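Protein YCGM (Escherichia coli, PDB 1NR9) is a putative isomerase of the fumarylacetoacetate hydrolase (FAH) family, with a bound magnesium ion in its structure. Local coordinates at residues A[96-101]-A[136-141]. Numbering follows the deposited sequence.
Sequences AGYGVA and IPAAEF
Two antiparallel strands of the mixed beta sheet, 95-102 and 130-137, part company here: Tyr98 and Ile136 form a hydrogen-bonded pair, Gly97 and Pro137 the non-hydrogen-bonded pair beyond it, and the chain after Pro137 turns out of the sheet. Ile136 N donates to Tyr98 O at 2.7 Å, and Tyr98 N returns a bond to Ile136 O at 2.9 Å. A third bond, from Ala138 N to Ala96 O (3.1 Å), has a different character, because the donor stands well above the carbonyl plane, 58° out of it. On its other edge strand 95-102 is irregular too, Ala96 and Gly97 together facing Leu78 in a classic beta bulge.

Side chains extend the contact past the paired backbones. After the inverse gamma turn centred on Ala139, the chain brings Phe141 back toward Tyr98. The Phe141 ring lays one face against Tyr98 CD2, which is 4.0 Å from Phe141 CG; chi1 of Phe141 (-175°) sets CG opposite the backbone N. The two planes are inclined at 42° and the centroids are 4.9 Å apart, an oblique aromatic pair. Further along the tyrosine ring, CE2 rests 4.0 Å from Ala138 CA, while Ile136 CG2 meets the Phe141 ring at its edge, in plane. Phe211 of strand 206-211 touches both Ile136 and Phe141, joining this strand end to the neighbouring four-stranded sheet.

The chemistry thus changes along the contact: two reciprocal backbone hydrogen bonds fix the register at Tyr98 and Ile136, and beyond the last paired residues one further hydrogen bond, to Ala96 O, and apolar packing against Tyr98 hold the departing chain to strand 95-102.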
ATOM      1  N   ALA A  96      15.693  -7.501  11.353  1.00 27.05           N
ATOM      2  CA  ALA A  96      17.044  -6.993  11.115  1.00 24.54           C
ATOM      3  C   ALA A  96      17.494  -5.755  11.887  1.00 23.17           C
ATOM      4  O   ALA A  96      18.683  -5.426  11.890  1.00 23.28           O
ATOM      5  CB  ALA A  96      17.236  -6.749   9.601  1.00 23.05           C
ATOM      6  N   GLY A  97      16.568  -5.057  12.529  1.00 22.19           N
ATOM      7  CA  GLY A  97      16.963  -3.869  13.262  1.00 22.82           C
ATOM      8  C   GLY A  97      15.793  -3.057  13.774  1.00 22.81           C
ATOM      9  O   GLY A  97      14.640  -3.391  13.504  1.00 22.34           O
ATOM     10  N   TYR A  98      16.093  -1.991  14.515  1.00 23.04           N
ATOM     11  CA  TYR A  98      15.066  -1.122  15.071  1.00 22.92           C
ATOM     12  C   TYR A  98      15.469   0.339  14.901  1.00 23.18           C
ATOM     13  O   TYR A  98      16.665   0.671  14.952  1.00 20.82           O
ATOM     14  CB  TYR A  98      14.874  -1.420  16.556  1.00 26.32           C
ATOM     15  CG  TYR A  98      14.689  -2.885  16.879  1.00 31.11           C
ATOM     16  CD1 TYR A  98      13.415  -3.433  17.042  1.00 31.15           C
ATOM     17  CD2 TYR A  98      15.795  -3.727  17.037  1.00 35.17           C
ATOM     18  CE1 TYR A  98      13.249  -4.776  17.356  1.00 33.41           C
ATOM     19  CE2 TYR A  98      15.639  -5.069  17.351  1.00 35.87           C
ATOM     20  CZ  TYR A  98      14.366  -5.583  17.510  1.00 36.54           C
ATOM     21  OH  TYR A  98      14.221  -6.908  17.833  1.00 39.46           O
ATOM     22  N   GLY A  99      14.453   1.190  14.702  1.00 23.01           N
ATOM     23  CA  GLY A  99      14.620   2.627  14.526  1.00 20.41           C
ATOM     24  C   GLY A  99      13.292   3.305  14.854  1.00 23.51           C
ATOM     25  O   GLY A  99      12.363   2.642  15.341  1.00 19.47           O
ATOM     26  N   VAL A 100      13.186   4.612  14.614  1.00 24.17           N
ATOM     27  CA  VAL A 100      11.940   5.333  14.896  1.00 24.44           C
ATOM     28  C   VAL A 100      11.299   5.974  13.687  1.00 26.07           C
ATOM     29  O   VAL A 100      11.979   6.416  12.756  1.00 27.12           O
ATOM     30  CB  VAL A 100      12.120   6.466  15.912  1.00 23.99           C
ATOM     31  CG1 VAL A 100      12.084   5.918  17.292  1.00 26.29           C
ATOM     32  CG2 VAL A 100      13.413   7.211  15.641  1.00 25.12           C
ATOM     33  N   ALA A 101       9.978   6.060  13.726  1.00 25.13           N
ATOM     34  CA  ALA A 101       9.246   6.651  12.627  1.00 26.38           C
ATOM     35  C   ALA A 101       8.097   7.514  13.108  1.00 28.43           C
ATOM     36  O   ALA A 101       7.735   7.525  14.292  1.00 28.82           O
ATOM     37  CB  ALA A 101       8.709   5.561  11.717  1.00 25.40           C
ATOM     38  N   ILE A 136      19.101   0.367  13.915  1.00 25.17           N
ATOM     39  CA  ILE A 136      20.124  -0.187  14.780  1.00 25.02           C
ATOM     40  C   ILE A 136      20.010  -1.705  14.639  1.00 27.00           C
ATOM     41  O   ILE A 136      18.950  -2.291  14.904  1.00 23.96           O
ATOM     42  CB  ILE A 136      19.889   0.240  16.231  1.00 24.80           C
ATOM     43  CG1 ILE A 136      20.224   1.722  16.381  1.00 23.20           C
ATOM     44  CG2 ILE A 136      20.726  -0.593  17.174  1.00 22.36           C
ATOM     45  CD1 ILE A 136      19.749   2.298  17.692  1.00 23.85           C
ATOM     46  N   PRO A 137      21.097  -2.355  14.185  1.00 27.63           N
ATOM     47  CA  PRO A 137      21.157  -3.807  13.987  1.00 30.02           C
ATOM     48  C   PRO A 137      20.542  -4.566  15.145  1.00 32.68           C
ATOM     49  O   PRO A 137      20.760  -4.218  16.304  1.00 32.39           O
ATOM     50  CB  PRO A 137      22.647  -4.061  13.835  1.00 28.32           C
ATOM     51  CG  PRO A 137      23.096  -2.822  13.089  1.00 28.91           C
ATOM     52  CD  PRO A 137      22.391  -1.725  13.859  1.00 27.06           C
ATOM     53  N   ALA A 138      19.769  -5.599  14.834  1.00 38.24           N
ATOM     54  CA  ALA A 138      19.111  -6.383  15.874  1.00 43.31           C
ATOM     55  C   ALA A 138      20.066  -6.749  17.000  1.00 46.54           C
ATOM     56  O   ALA A 138      19.820  -6.421  18.162  1.00 47.47           O
ATOM     57  CB  ALA A 138      18.511  -7.636  15.278  1.00 46.01           C
ATOM     58  N   ALA A 139      21.157  -7.425  16.650  1.00 49.64           N
ATOM     59  CA  ALA A 139      22.144  -7.840  17.640  1.00 50.43           C
ATOM     60  C   ALA A 139      23.181  -6.743  17.862  1.00 49.57           C
ATOM     61  O   ALA A 139      24.388  -6.973  17.793  1.00 50.18           O
ATOM     62  CB  ALA A 139      22.819  -9.134  17.189  1.00 55.99           C
ATOM     63  N   GLU A 140      22.692  -5.542  18.134  1.00 45.18           N
ATOM     64  CA  GLU A 140      23.549  -4.390  18.366  1.00 43.59           C
ATOM     65  C   GLU A 140      22.691  -3.402  19.137  1.00 41.29           C
ATOM     66  O   GLU A 140      23.170  -2.389  19.640  1.00 41.09           O
ATOM     67  CB  GLU A 140      24.001  -3.800  17.028  1.00 45.56           C
ATOM     68  CG  GLU A 140      25.153  -2.810  17.120  1.00 46.91           C
ATOM     69  CD  GLU A 140      25.903  -2.661  15.801  1.00 48.55           C
ATOM     70  OE1 GLU A 140      26.422  -3.679  15.286  1.00 50.52           O
ATOM     71  OE2 GLU A 140      25.981  -1.529  15.281  1.00 51.12           O
ATOM     72  N   PHE A 141      21.408  -3.731  19.231  1.00 40.15           N
ATOM     73  CA  PHE A 141      20.440  -2.916  19.944  1.00 39.25           C
ATOM     74  C   PHE A 141      20.635  -3.187  21.425  1.00 42.58           C
ATOM     75  O   PHE A 141      20.400  -4.304  21.900  1.00 40.79           O
ATOM     76  CB  PHE A 141      19.021  -3.320  19.527  1.00 35.34           C
ATOM     77  CG  PHE A 141      17.936  -2.463  20.118  1.00 30.54           C
ATOM     78  CD1 PHE A 141      17.678  -1.196  19.610  1.00 27.18           C
ATOM     79  CD2 PHE A 141      17.163  -2.930  21.183  1.00 30.34           C
ATOM     80  CE1 PHE A 141      16.661  -0.401  20.151  1.00 24.01           C
ATOM     81  CE2 PHE A 141      16.145  -2.143  21.732  1.00 27.27           C
ATOM     82  CZ  PHE A 141      15.897  -0.873  21.211  1.00 26.97           C
TER